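Local coordinates for protein peroxisomal acyl-coenzyme A oxidase 1 (Arabidopsis thaliana, PDB 1W07) that catalyses, with FAD as cofactor, the oxygen-dependent desaturation of long- and medium-chain acyl-CoAs to 2-trans-enoyl-CoAs in peroxisomal beta-oxidation, releasing hydrogen peroxide, at residues S64-C69 / P96-L101; M129-C134 / V182-V187; G148-A153 / T168-K173; F204-R209 / L242-V247. The protein carries 1 engineered substitution. All coordinates share one frame; numbering follows the deposited sequence.

Contact 1: S64-C69 / P96-L101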
loop_
_atom_site.group_PDB
_atom_site.type_symbol
_atom_site.label_atom_id
_atom_site.label_comp_id
_atom_site.label_asym_id
_atom_site.label_seq_id
_atom_site.Cartn_x
_atom_site.Cartn_y
_atom_site.Cartn_z
ATOM N N SER B 64 -4.167 27.758 1.427
ATOM C CA SER B 64 -5.469 27.422 0.872
ATOM C C SER B 64 -6.328 26.734 1.932
ATOM O O SER B 64 -7.542 26.903 1.968
ATOM C CB SER B 64 -5.283 26.497 -0.332
ATOM O OG SER B 64 -6.539 26.039 -0.781
ATOM N N THR B 65 -5.677 25.954 2.794
ATOM C CA THR B 65 -6.366 25.230 3.864
ATOM C C THR B 65 -6.911 26.222 4.889
ATOM O O THR B 65 -8.047 26.075 5.380
ATOM C CB THR B 65 -5.408 24.238 4.568
ATOM O OG1 THR B 65 -4.998 23.235 3.628
ATOM C CG2 THR B 65 -6.090 23.582 5.763
ATOM N N LEU B 66 -6.105 27.225 5.228
ATOM C CA LEU B 66 -6.545 28.225 6.198
ATOM C C LEU B 66 -7.734 28.958 5.601
ATOM O O LEU B 66 -8.699 29.244 6.305
ATOM C CB LEU B 66 -5.420 29.210 6.512
ATOM C CG LEU B 66 -4.172 28.582 7.146
ATOM C CD1 LEU B 66 -3.191 29.695 7.548
ATOM C CD2 LEU B 66 -4.574 27.698 8.352
ATOM N N ARG B 67 -7.671 29.245 4.301
ATOM C CA ARG B 67 -8.766 29.924 3.618
ATOM C C ARG B 67 -10.047 29.100 3.680
ATOM O O ARG B 67 -11.113 29.623 4.016
ATOM C CB ARG B 67 -8.423 30.174 2.150
ATOM C CG ARG B 67 -9.479 31.014 1.433
ATOM C CD ARG B 67 -9.227 31.069 -0.063
ATOM N NE ARG B 67 -10.144 31.995 -0.713
ATOM C CZ ARG B 67 -10.545 31.883 -1.976
ATOM N NH1 ARG B 67 -10.113 30.880 -2.735
ATOM N NH2 ARG B 67 -11.387 32.777 -2.482
ATOM N N LYS B 68 -9.949 27.816 3.337
ATOM C CA LYS B 68 -11.124 26.938 3.352
ATOM C C LYS B 68 -11.735 26.850 4.744
ATOM O O LYS B 68 -12.952 26.813 4.882
ATOM C CB LYS B 68 -10.771 25.521 2.879
ATOM C CG LYS B 68 -10.437 25.415 1.394
ATOM C CD LYS B 68 -10.128 23.968 0.990
ATOM C CE LYS B 68 -9.932 23.867 -0.523
ATOM N NZ LYS B 68 -9.563 22.503 -0.999
ATOM N N CYS B 69 -10.901 26.809 5.777
ATOM C CA CYS B 69 -11.436 26.717 7.125
ATOM C C CYS B 69 -12.160 28.008 7.517
ATOM O O CYS B 69 -13.211 27.969 8.153
ATOM C CB CYS B 69 -10.319 26.410 8.127
ATOM S SG CYS B 69 -9.630 24.740 8.004
ATOM N N PRO B 96 -7.737 17.599 5.503
ATOM C CA PRO B 96 -7.115 17.548 6.829
ATOM C C PRO B 96 -6.653 18.947 7.242
ATOM O O PRO B 96 -5.911 19.604 6.505
ATOM C CB PRO B 96 -5.952 16.586 6.616
ATOM C CG PRO B 96 -6.533 15.611 5.609
ATOM C CD PRO B 96 -7.204 16.533 4.625
ATOM N N ALA B 97 -7.081 19.391 8.420
ATOM C CA ALA B 97 -6.747 20.730 8.887
ATOM C C ALA B 97 -6.828 20.808 10.404
ATOM O O ALA B 97 -7.451 19.966 11.052
ATOM C CB ALA B 97 -7.706 21.748 8.257
ATOM N N TYR B 98 -6.205 21.837 10.964
ATOM C CA TYR B 98 -6.161 22.039 12.402
ATOM C C TYR B 98 -7.530 21.956 13.048
ATOM O O TYR B 98 -7.662 21.522 14.192
ATOM C CB TYR B 98 -5.529 23.396 12.716
ATOM C CG TYR B 98 -6.394 24.566 12.329
ATOM C CD1 TYR B 98 -7.296 25.119 13.238
ATOM C CD2 TYR B 98 -6.305 25.133 11.064
ATOM C CE1 TYR B 98 -8.081 26.212 12.899
ATOM C CE2 TYR B 98 -7.088 26.223 10.707
ATOM C CZ TYR B 98 -7.967 26.762 11.622
ATOM O OH TYR B 98 -8.721 27.858 11.270
ATOM N N VAL B 99 -8.545 22.382 12.307
ATOM C CA VAL B 99 -9.910 22.367 12.799
ATOM C C VAL B 99 -10.330 20.969 13.266
ATOM O O VAL B 99 -11.101 20.835 14.218
ATOM C CB VAL B 99 -10.900 22.847 11.705
ATOM C CG1 VAL B 99 -12.327 22.648 12.161
ATOM C CG2 VAL B 99 -10.664 24.322 11.403
ATOM N N ASP B 100 -9.822 19.929 12.611
ATOM C CA ASP B 100 -10.197 18.576 12.985
ATOM C C ASP B 100 -9.745 18.235 14.401
ATOM O O ASP B 100 -10.464 17.559 15.144
ATOM C CB ASP B 100 -9.612 17.550 12.003
ATOM C CG ASP B 100 -9.934 17.867 10.549
ATOM O OD1 ASP B 100 -11.030 18.403 10.271
ATOM O OD2 ASP B 100 -9.089 17.564 9.676
ATOM N N LEU B 101 -8.554 18.697 14.773
ATOM C CA LEU B 101 -8.025 18.407 16.101
ATOM C C LEU B 101 -8.643 19.296 17.166
ATOM O O LEU B 101 -8.833 18.869 18.303
ATOM C CB LEU B 101 -6.500 18.544 16.118
ATOM C CG LEU B 101 -5.684 17.387 15.532
ATOM C CD1 LEU B 101 -6.061 16.096 16.240
ATOM C CD2 LEU B 101 -5.928 17.249 14.037
HETATM O O HOH W 1 -8.463 29.415 9.089
#
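With SG anti to the carbonyl carbon of Cys-69 (chi1 -70°) and CG2 of Val-99 likewise anti to its own carbonyl carbon, sulfur and methyl come together at 3.6 Å. The same SG lies 3.6 Å from Ala-97 CB and beside the Tyr-98 ring, its distance to the ring centroid being 4.8 Å on a line 40° off the normal, an oblique Cys sulfur-aromatic contact. A compact, polarisable sulfur suits a spot where three side chains converge. A methyl suits Ala-97, for Thr-65 CG2 presses on its CB at 3.5 Å, tighter than usual carbon contact, while Thr-65 OG1 is turned back to Leu-61 O. Two helices of the all-alpha N-terminal domain of the acyl-CoA oxidase fold meet here, 58-78 and the first turn of 98-113. Ala-97 N closes that turn by bonding to Asp-100 OD2 from above the carboxylate plane. The Tyr-98 side chain crosses Leu-66 at about a right angle, Leu-66 CD2 touching Tyr-98 CE2 at 3.7 Å. One water, lying in the ring plane, accepts a hydrogen bond from Tyr-98 OH at 2.7 Å and donates to Leu-66 O. Leu-651 of the second subunit also packs on Tyr-98.

Contact 2: M129-C134 / V182-V187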
loop_
_atom_site.group_PDB
_atom_site.type_symbol
_atom_site.label_atom_id
_atom_site.label_comp_id
_atom_site.label_asym_id
_atom_site.label_seq_id
_atom_site.Cartn_x
_atom_site.Cartn_y
_atom_site.Cartn_z
ATOM N N MET B 129 -13.991 29.868 19.294
ATOM C CA MET B 129 -12.738 29.920 18.554
ATOM C C MET B 129 -11.903 31.163 18.889
ATOM O O MET B 129 -11.158 31.653 18.039
ATOM C CB MET B 129 -13.012 29.886 17.045
ATOM C CG MET B 129 -13.866 28.707 16.571
ATOM S SD MET B 129 -12.929 27.228 16.137
ATOM C CE MET B 129 -11.735 27.915 15.073
ATOM N N GLN B 130 -12.027 31.667 20.118
ATOM C CA GLN B 130 -11.244 32.820 20.548
ATOM C C GLN B 130 -9.832 32.294 20.786
ATOM O O GLN B 130 -8.880 33.053 20.992
ATOM C CB GLN B 130 -11.816 33.426 21.833
ATOM C CG GLN B 130 -13.253 33.911 21.703
ATOM C CD GLN B 130 -13.755 34.569 22.969
ATOM O OE1 GLN B 130 -13.280 35.637 23.355
ATOM N NE2 GLN B 130 -14.711 33.928 23.632
ATOM N N ILE B 131 -9.725 30.969 20.760
ATOM C CA ILE B 131 -8.454 30.269 20.892
ATOM C C ILE B 131 -8.553 29.025 20.002
ATOM O O ILE B 131 -9.652 28.557 19.699
ATOM C CB ILE B 131 -8.168 29.814 22.335
ATOM C CG1 ILE B 131 -9.200 28.777 22.766
ATOM C CG2 ILE B 131 -8.187 31.015 23.271
ATOM C CD1 ILE B 131 -8.841 28.072 24.053
ATOM N N ILE B 132 -7.406 28.512 19.573
ATOM C CA ILE B 132 -7.358 27.325 18.731
ATOM C C ILE B 132 -6.423 26.343 19.423
ATOM O O ILE B 132 -5.249 26.640 19.659
ATOM C CB ILE B 132 -6.848 27.667 17.298
ATOM C CG1 ILE B 132 -7.861 28.572 16.597
ATOM C CG2 ILE B 132 -6.666 26.395 16.480
ATOM C CD1 ILE B 132 -7.410 29.068 15.237
ATOM N N GLY B 133 -6.953 25.172 19.764
ATOM C CA GLY B 133 -6.150 24.193 20.470
ATOM C C GLY B 133 -5.849 22.918 19.715
ATOM O O GLY B 133 -6.503 22.589 18.722
ATOM N N CYS B 134 -4.843 22.202 20.203
ATOM C CA CYS B 134 -4.424 20.946 19.602
ATOM C C CYS B 134 -4.175 19.955 20.737
ATOM O O CYS B 134 -4.172 20.342 21.904
ATOM C CB CYS B 134 -3.151 21.152 18.776
ATOM S SG CYS B 134 -1.756 21.900 19.658
ATOM N N VAL B 182 -0.765 26.756 13.554
ATOM C CA VAL B 182 -2.038 27.361 13.912
ATOM C C VAL B 182 -2.425 27.525 15.370
ATOM O O VAL B 182 -2.726 28.637 15.802
ATOM C CB VAL B 182 -3.183 26.622 13.200
ATOM C CG1 VAL B 182 -4.545 27.315 13.478
ATOM C CG2 VAL B 182 -2.870 26.566 11.714
ATOM N N SER B 183 -2.443 26.423 16.115
ATOM C CA SER B 183 -2.870 26.466 17.500
ATOM C C SER B 183 -2.198 27.523 18.352
ATOM O O SER B 183 -0.984 27.737 18.273
ATOM C CB SER B 183 -2.701 25.099 18.153
ATOM O OG SER B 183 -3.642 24.174 17.628
ATOM N N THR B 184 -3.004 28.195 19.166
ATOM C CA THR B 184 -2.496 29.218 20.070
ATOM C C THR B 184 -2.364 28.586 21.451
ATOM O O THR B 184 -1.568 29.036 22.271
ATOM C CB THR B 184 -3.458 30.429 20.180
ATOM O OG1 THR B 184 -4.729 30.000 20.692
ATOM C CG2 THR B 184 -3.651 31.080 18.821
ATOM N N HIS B 185 -3.146 27.531 21.680
ATOM C CA HIS B 185 -3.158 26.814 22.948
ATOM C C HIS B 185 -3.119 25.308 22.693
ATOM O O HIS B 185 -3.299 24.838 21.564
ATOM C CB HIS B 185 -4.438 27.133 23.752
ATOM C CG HIS B 185 -4.527 28.547 24.243
ATOM N ND1 HIS B 185 -4.688 29.624 23.400
ATOM C CD2 HIS B 185 -4.459 29.057 25.497
ATOM C CE1 HIS B 185 -4.710 30.737 24.112
ATOM N NE2 HIS B 185 -4.573 30.419 25.387
ATOM N N ALA B 186 -2.904 24.547 23.757
ATOM C CA ALA B 186 -2.879 23.107 23.611
ATOM C C ALA B 186 -2.991 22.361 24.918
ATOM O O ALA B 186 -2.602 22.860 25.976
ATOM C CB ALA B 186 -1.605 22.680 22.906
ATOM N N VAL B 187 -3.553 21.165 24.846
ATOM C CA VAL B 187 -3.613 20.339 26.032
ATOM C C VAL B 187 -2.326 19.513 25.980
ATOM O O VAL B 187 -2.169 18.652 25.106
ATOM C CB VAL B 187 -4.833 19.403 26.024
ATOM C CG1 VAL B 187 -4.721 18.399 27.169
ATOM C CG2 VAL B 187 -6.101 20.218 26.184
#
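Ile-132 O is gripped by two backbone donors, Thr-184 N at 2.8 Å in the carbonyl plane and His-185 N at 3.0 Å, tilted 31° from it. In return Ile-132 N points almost straight at Thr-184 OG1 (3.3 Å, 173° at the hydrogen), so a side-chain hydroxyl stands in where a strand would offer a carbonyl. Thr-184 OG1 lies between the backbone N and the carbonyl carbon of its own residue (chi1 61°), and it is also hydrogen-bonded to His-185 ND1 at 2.7 Å, in the plane of the imidazole. A valine at Thr-184 would probably leave both Ile-132 N and His-185 ND1 without this partner and let the imidazole turn more easily. Held at that edge, the ring receives Ile-131 CG2, which reaches His-185 CE1 at 3.6 Å with the two side chains crossing at about a right angle.

Beyond this point the chains run parallel as neighbours in the mixed sheet of the acyl-CoA dehydrogenase-type middle domain, strand 133-136 beside 185-194, and Val-187 N bonds to Cys-134 O at 3.1 Å. Gly-133 CA makes a C-H...O contact with His-185 O at 3.1 Å. Cys-134 SG meets the small methyl of Ala-186, whereas Ser-183 OG, alongside Cys-134 CB, is bonded to Gly-178 O. On the apolar flank Ile-132 applies CG2 and CD1 to Val-182 CG1, a match of branched chains that Leu-655 and Leu-651 of the second subunit cover in turn. Helix 116-128 backs Ile-131 with Trp-122 and Leu-125, and it ends at Met-129 in a Schellman motif.

Contact 3: G148-A153 / T168-K173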
loop_
_atom_site.group_PDB
_atom_site.type_symbol
_atom_site.label_atom_id
_atom_site.label_comp_id
_atom_site.label_asym_id
_atom_site.label_seq_id
_atom_site.Cartn_x
_atom_site.Cartn_y
_atom_site.Cartn_z
ATOM N N GLY B 148 5.290 6.345 28.865
ATOM C CA GLY B 148 6.715 6.616 28.746
ATOM C C GLY B 148 7.045 8.060 28.394
ATOM O O GLY B 148 8.219 8.384 28.230
ATOM N N LEU B 149 6.033 8.923 28.272
ATOM C CA LEU B 149 6.272 10.335 27.949
ATOM C C LEU B 149 7.327 10.903 28.891
ATOM O O LEU B 149 7.326 10.573 30.081
ATOM C CB LEU B 149 4.986 11.160 28.083
ATOM C CG LEU B 149 3.855 10.791 27.123
ATOM C CD1 LEU B 149 2.698 11.769 27.299
ATOM C CD2 LEU B 149 4.380 10.800 25.686
ATOM N N GLU B 150 8.207 11.750 28.351
ATOM C CA GLU B 150 9.305 12.366 29.102
ATOM C C GLU B 150 9.029 13.803 29.543
ATOM O O GLU B 150 9.655 14.295 30.481
ATOM C CB GLU B 150 10.594 12.362 28.264
ATOM C CG GLU B 150 11.023 10.994 27.771
ATOM C CD GLU B 150 12.298 11.035 26.956
ATOM O OE1 GLU B 150 13.356 11.412 27.513
ATOM O OE2 GLU B 150 12.250 10.696 25.754
ATOM N N THR B 151 8.115 14.487 28.865
ATOM C CA THR B 151 7.817 15.865 29.242
ATOM C C THR B 151 7.363 15.893 30.702
ATOM O O THR B 151 6.597 15.037 31.145
ATOM C CB THR B 151 6.732 16.472 28.320
ATOM O OG1 THR B 151 7.207 16.447 26.969
ATOM C CG2 THR B 151 6.433 17.937 28.718
ATOM N N THR B 152 7.853 16.865 31.459
ATOM C CA THR B 152 7.486 16.957 32.862
ATOM C C THR B 152 6.698 18.207 33.202
ATOM O O THR B 152 6.816 19.228 32.531
ATOM C CB THR B 152 8.738 16.913 33.766
ATOM O OG1 THR B 152 9.617 17.978 33.409
ATOM C CG2 THR B 152 9.467 15.615 33.597
ATOM N N ALA B 153 5.887 18.100 34.254
ATOM C CA ALA B 153 5.090 19.206 34.757
ATOM C C ALA B 153 5.290 19.216 36.280
ATOM O O ALA B 153 4.630 18.468 37.011
ATOM C CB ALA B 153 3.617 19.004 34.399
ATOM N N THR B 168 14.828 16.173 27.339
ATOM C CA THR B 168 15.738 15.896 26.238
ATOM C C THR B 168 15.079 16.113 24.886
ATOM O O THR B 168 13.877 16.363 24.803
ATOM C CB THR B 168 16.224 14.443 26.288
ATOM O OG1 THR B 168 15.091 13.555 26.304
ATOM C CG2 THR B 168 17.069 14.217 27.530
ATOM N N GLN B 169 15.866 16.023 23.819
ATOM C CA GLN B 169 15.328 16.243 22.480
ATOM C C GLN B 169 14.217 15.250 22.161
ATOM O O GLN B 169 13.231 15.608 21.527
ATOM C CB GLN B 169 16.448 16.139 21.441
ATOM C CG GLN B 169 16.028 16.559 20.046
ATOM C CD GLN B 169 17.170 16.467 19.059
ATOM O OE1 GLN B 169 17.812 15.425 18.937
ATOM N NE2 GLN B 169 17.427 17.555 18.347
ATOM N N THR B 170 14.383 14.010 22.615
ATOM C CA THR B 170 13.397 12.959 22.374
ATOM C C THR B 170 12.097 13.192 23.152
ATOM O O THR B 170 11.088 12.524 22.903
ATOM C CB THR B 170 13.956 11.551 22.733
ATOM O OG1 THR B 170 14.344 11.509 24.116
ATOM C CG2 THR B 170 15.169 11.241 21.871
ATOM N N ALA B 171 12.122 14.152 24.080
ATOM C CA ALA B 171 10.949 14.480 24.883
ATOM C C ALA B 171 10.081 15.486 24.123
ATOM O O ALA B 171 8.947 15.761 24.513
ATOM C CB ALA B 171 11.377 15.066 26.233
ATOM N N SER B 172 10.625 16.033 23.047
ATOM C CA SER B 172 9.905 17.014 22.236
ATOM C C SER B 172 8.588 16.448 21.698
ATOM O O SER B 172 8.545 15.312 21.226
ATOM C CB SER B 172 10.774 17.459 21.055
ATOM O OG SER B 172 12.041 17.919 21.487
ATOM N N LYS B 173 7.522 17.237 21.762
ATOM C CA LYS B 173 6.220 16.803 21.251
ATOM C C LYS B 173 6.435 16.684 19.750
ATOM O O LYS B 173 7.156 17.490 19.161
ATOM C CB LYS B 173 5.123 17.829 21.557
ATOM C CG LYS B 173 4.828 17.960 23.035
ATOM C CD LYS B 173 4.465 16.597 23.614
ATOM C CE LYS B 173 4.263 16.663 25.117
ATOM N NZ LYS B 173 3.899 15.339 25.721
#
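Glu-150 reaches across to two threonines with its carboxylate, crossing Thr-170 obliquely and Thr-168 at about a right angle. Its CG is anti to the carbonyl carbon (chi1 -56°) and the chain is extended beyond, which carries the acid past Ala-171. Thr-170 OG1 donates to Glu-150 OE2 at 2.8 Å, on the syn side and 16° out of the carboxylate plane. Thr-168 OG1 in turn donates to Thr-170 OG1 at 3.1 Å, so the hydroxyls form a short relay ending on the acid. Lower down, Glu-150 CB rests on Ala-171 CB at 3.5 Å, a fit that a methyl allows. A glutamine at Glu-150 would probably weaken the hold on Thr-170 OG1, since the negative charge would go and an amide NH2 could come to face the hydroxyl.

Thr-151 lies obliquely across Lys-173, its OG1 3.5 Å from Lys-173 CE. Both polar ends are claimed by Glu-139: Thr-151 OG1 through a hydrogen bond and Lys-173 NZ through a salt bridge, NZ also bonding to Tyr-189 O and Gln-137 O. The buried ammonium thus has a carboxylate and two carbonyl oxygens as partners. The Leu-149 side chain crosses that of Lys-173 at about a right angle, with CD1 near the ammonium.

Segment 168-173 winds through a 3-10 turn, 169-171, between strands 161-165 and 173-174 of the middle domain, and packs against the start of strand 152-156, where the Leu-149 side chain lies about 4 Å from that of the FAD-binding Gln-137.

Contact 4: F204-R209 / L242-V247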
loop_
_atom_site.group_PDB
_atom_site.type_symbol
_atom_site.label_atom_id
_atom_site.label_comp_id
_atom_site.label_asym_id
_atom_site.label_seq_id
_atom_site.Cartn_x
_atom_site.Cartn_y
_atom_site.Cartn_z
ATOM N N PHE B 204 -2.441 19.146 30.796
ATOM C CA PHE B 204 -2.259 20.532 31.207
ATOM C C PHE B 204 -2.514 21.480 30.029
ATOM O O PHE B 204 -2.059 21.232 28.915
ATOM C CB PHE B 204 -0.823 20.740 31.705
ATOM C CG PHE B 204 -0.434 19.846 32.852
ATOM C CD1 PHE B 204 -0.458 20.323 34.162
ATOM C CD2 PHE B 204 -0.054 18.520 32.627
ATOM C CE1 PHE B 204 -0.108 19.495 35.230
ATOM C CE2 PHE B 204 0.296 17.685 33.688
ATOM C CZ PHE B 204 0.269 18.176 34.996
ATOM N N ILE B 205 -3.243 22.562 30.276
ATOM C CA ILE B 205 -3.514 23.545 29.226
ATOM C C ILE B 205 -2.347 24.516 29.182
ATOM O O ILE B 205 -1.955 25.066 30.208
ATOM C CB ILE B 205 -4.815 24.331 29.507
ATOM C CG1 ILE B 205 -6.014 23.386 29.424
ATOM C CG2 ILE B 205 -4.963 25.500 28.513
ATOM C CD1 ILE B 205 -7.329 24.023 29.801
ATOM N N VAL B 206 -1.789 24.708 27.991
ATOM C CA VAL B 206 -0.654 25.608 27.825
ATOM C C VAL B 206 -0.837 26.516 26.613
ATOM O O VAL B 206 -1.212 26.050 25.535
ATOM C CB VAL B 206 0.646 24.822 27.623
ATOM C CG1 VAL B 206 1.828 25.764 27.684
ATOM C CG2 VAL B 206 0.754 23.716 28.672
ATOM N N GLN B 207 -0.584 27.811 26.789
ATOM C CA GLN B 207 -0.706 28.753 25.681
ATOM C C GLN B 207 0.616 28.718 24.937
ATOM O O GLN B 207 1.682 28.841 25.541
ATOM C CB GLN B 207 -0.995 30.171 26.189
ATOM C CG GLN B 207 -0.950 31.222 25.089
ATOM C CD GLN B 207 -1.538 32.562 25.508
ATOM O OE1 GLN B 207 -1.723 32.836 26.694
ATOM N NE2 GLN B 207 -1.830 33.406 24.527
ATOM N N LEU B 208 0.529 28.549 23.622
ATOM C CA LEU B 208 1.692 28.447 22.760
ATOM C C LEU B 208 2.032 29.745 22.040
ATOM O O LEU B 208 3.205 30.106 21.910
ATOM C CB LEU B 208 1.453 27.336 21.723
ATOM C CG LEU B 208 0.998 25.985 22.292
ATOM C CD1 LEU B 208 0.672 25.013 21.147
ATOM C CD2 LEU B 208 2.086 25.416 23.210
ATOM N N ARG B 209 0.999 30.433 21.566
ATOM C CA ARG B 209 1.190 31.665 20.824
ATOM C C ARG B 209 0.324 32.809 21.328
ATOM O O ARG B 209 -0.776 32.610 21.848
ATOM C CB ARG B 209 0.872 31.453 19.343
ATOM C CG ARG B 209 1.745 30.429 18.629
ATOM C CD ARG B 209 1.233 30.201 17.206
ATOM N NE ARG B 209 1.929 29.108 16.533
ATOM C CZ ARG B 209 3.103 29.217 15.924
ATOM N NH1 ARG B 209 3.737 30.386 15.886
ATOM N NH2 ARG B 209 3.646 28.149 15.352
ATOM N N LEU B 242 7.099 20.480 19.497
ATOM C CA LEU B 242 6.978 21.488 20.543
ATOM C C LEU B 242 7.892 21.154 21.700
ATOM O O LEU B 242 7.876 20.034 22.206
ATOM C CB LEU B 242 5.532 21.553 21.041
ATOM C CG LEU B 242 5.205 22.421 22.271
ATOM C CD1 LEU B 242 5.572 23.867 22.004
ATOM C CD2 LEU B 242 3.722 22.305 22.584
ATOM N N MET B 243 8.687 22.131 22.118
ATOM C CA MET B 243 9.610 21.947 23.231
ATOM C C MET B 243 9.362 23.082 24.230
ATOM O O MET B 243 9.063 24.210 23.837
ATOM C CB MET B 243 11.074 21.996 22.748
ATOM C CG MET B 243 11.493 20.919 21.719
ATOM S SD MET B 243 13.307 20.712 21.533
ATOM C CE MET B 243 13.780 22.293 20.876
ATOM N N PHE B 244 9.465 22.780 25.520
ATOM C CA PHE B 244 9.272 23.787 26.550
ATOM C C PHE B 244 10.568 23.970 27.331
ATOM O O PHE B 244 11.171 22.989 27.768
ATOM C CB PHE B 244 8.171 23.375 27.527
ATOM C CG PHE B 244 6.926 22.866 26.868
ATOM C CD1 PHE B 244 6.830 21.537 26.469
ATOM C CD2 PHE B 244 5.841 23.706 26.668
ATOM C CE1 PHE B 244 5.673 21.048 25.882
ATOM C CE2 PHE B 244 4.674 23.228 26.083
ATOM C CZ PHE B 244 4.590 21.898 25.690
ATOM N N ASP B 245 11.013 25.215 27.490
ATOM C CA ASP B 245 12.223 25.486 28.264
ATOM C C ASP B 245 11.734 26.047 29.597
ATOM O O ASP B 245 11.691 27.257 29.794
ATOM C CB ASP B 245 13.122 26.514 27.565
ATOM C CG ASP B 245 14.469 26.681 28.264
ATOM O OD1 ASP B 245 14.599 26.187 29.400
ATOM O OD2 ASP B 245 15.394 27.294 27.686
ATOM N N HIS B 246 11.342 25.155 30.500
ATOM C CA HIS B 246 10.838 25.546 31.810
ATOM C C HIS B 246 9.691 26.554 31.704
ATOM O O HIS B 246 9.704 27.602 32.356
ATOM C CB HIS B 246 11.979 26.125 32.653
ATOM C CG HIS B 246 13.100 25.159 32.883
ATOM N ND1 HIS B 246 12.961 24.032 33.664
ATOM C CD2 HIS B 246 14.368 25.135 32.409
ATOM C CE1 HIS B 246 14.094 23.353 33.657
ATOM N NE2 HIS B 246 14.964 24.002 32.904
ATOM N N VAL B 247 8.701 26.229 30.881
ATOM C CA VAL B 247 7.538 27.088 30.705
ATOM C C VAL B 247 6.684 27.022 31.967
ATOM O O VAL B 247 6.553 25.962 32.579
ATOM C CB VAL B 247 6.687 26.640 29.484
ATOM C CG1 VAL B 247 5.360 27.386 29.463
ATOM C CG2 VAL B 247 7.452 26.907 28.202
#
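Leu-208 meets Leu-242 through their methyl groups, so the course of Leu-208 from its backbone outward gives the contact its shape. From CB the chain goes to CG, which is anti to the carbonyl carbon (chi1 -51°), and this swings the branched end over to the facing strand. There the work falls to one methyl: Leu-208 CD2 touches Leu-242 CD2 at 3.6 Å and Leu-242 CD1 at 4.0 Å, and comes obliquely upon Phe-244 CE2 at 4.4 Å. Leu-242 answers from the other side with CG anti to its backbone N (chi1 172°), the torsion that sends both its methyls toward Leu-208. Leucine suits both positions because a forked, flexible end can fill the space between backbones whose Leu-208 CA and Leu-242 CA are 9.0 Å apart.

Phe-244 occupies the middle of this apolar layer. Leu-242 CD1 lies over one face of its ring, 4.2 Å above the plane and offset toward the rim, while Val-247 CG2 stands at the edge in plane. Val-206 CG1 adds an oblique contact with Phe-244 CE2 at 4.1 Å and reaches Val-247 CG1 at 4.3 Å. No hydrogen bond joins the two segments: side chains alone tie them together.

Strand 197-207 belongs to the large mixed sheet of the middle domain, where Val-206 is hydrogen-bonded to Ala-186 of strand 185-194; strand 240-244 is central in a three-stranded antiparallel sheet between 173-174 and 220-224. The contact packs one sheet on the other, with Val-188 of strand 185-194 and Ile-220 of strand 220-224 adding to the layer round Phe-244.

Overall arrangement
Contact 1 lies among the N-terminal helices, and contact 2 carries it into the middle domain, where contacts 3 and 4 lie: Tyr-98 CG packs on Val-182 CG1 at 3.5 Å and its CD1 on Ile-132 CG2. Contacts 2 and 4, centres 12 Å apart, share adjacent strands, with Ala-186 O and Val-206 N probably hydrogen-bonded. Contacts 3 and 4 are likewise 12 Å apart between centres and meet through Lys-173 N and Leu-242 O, 2.9 Å apart. FAD touches Leu-101 of contact 1 and lies about 6 Å from the Cys-134 side chain and about 7 Å from that of Lys-173. All four contacts also reach the second subunit of the homodimer.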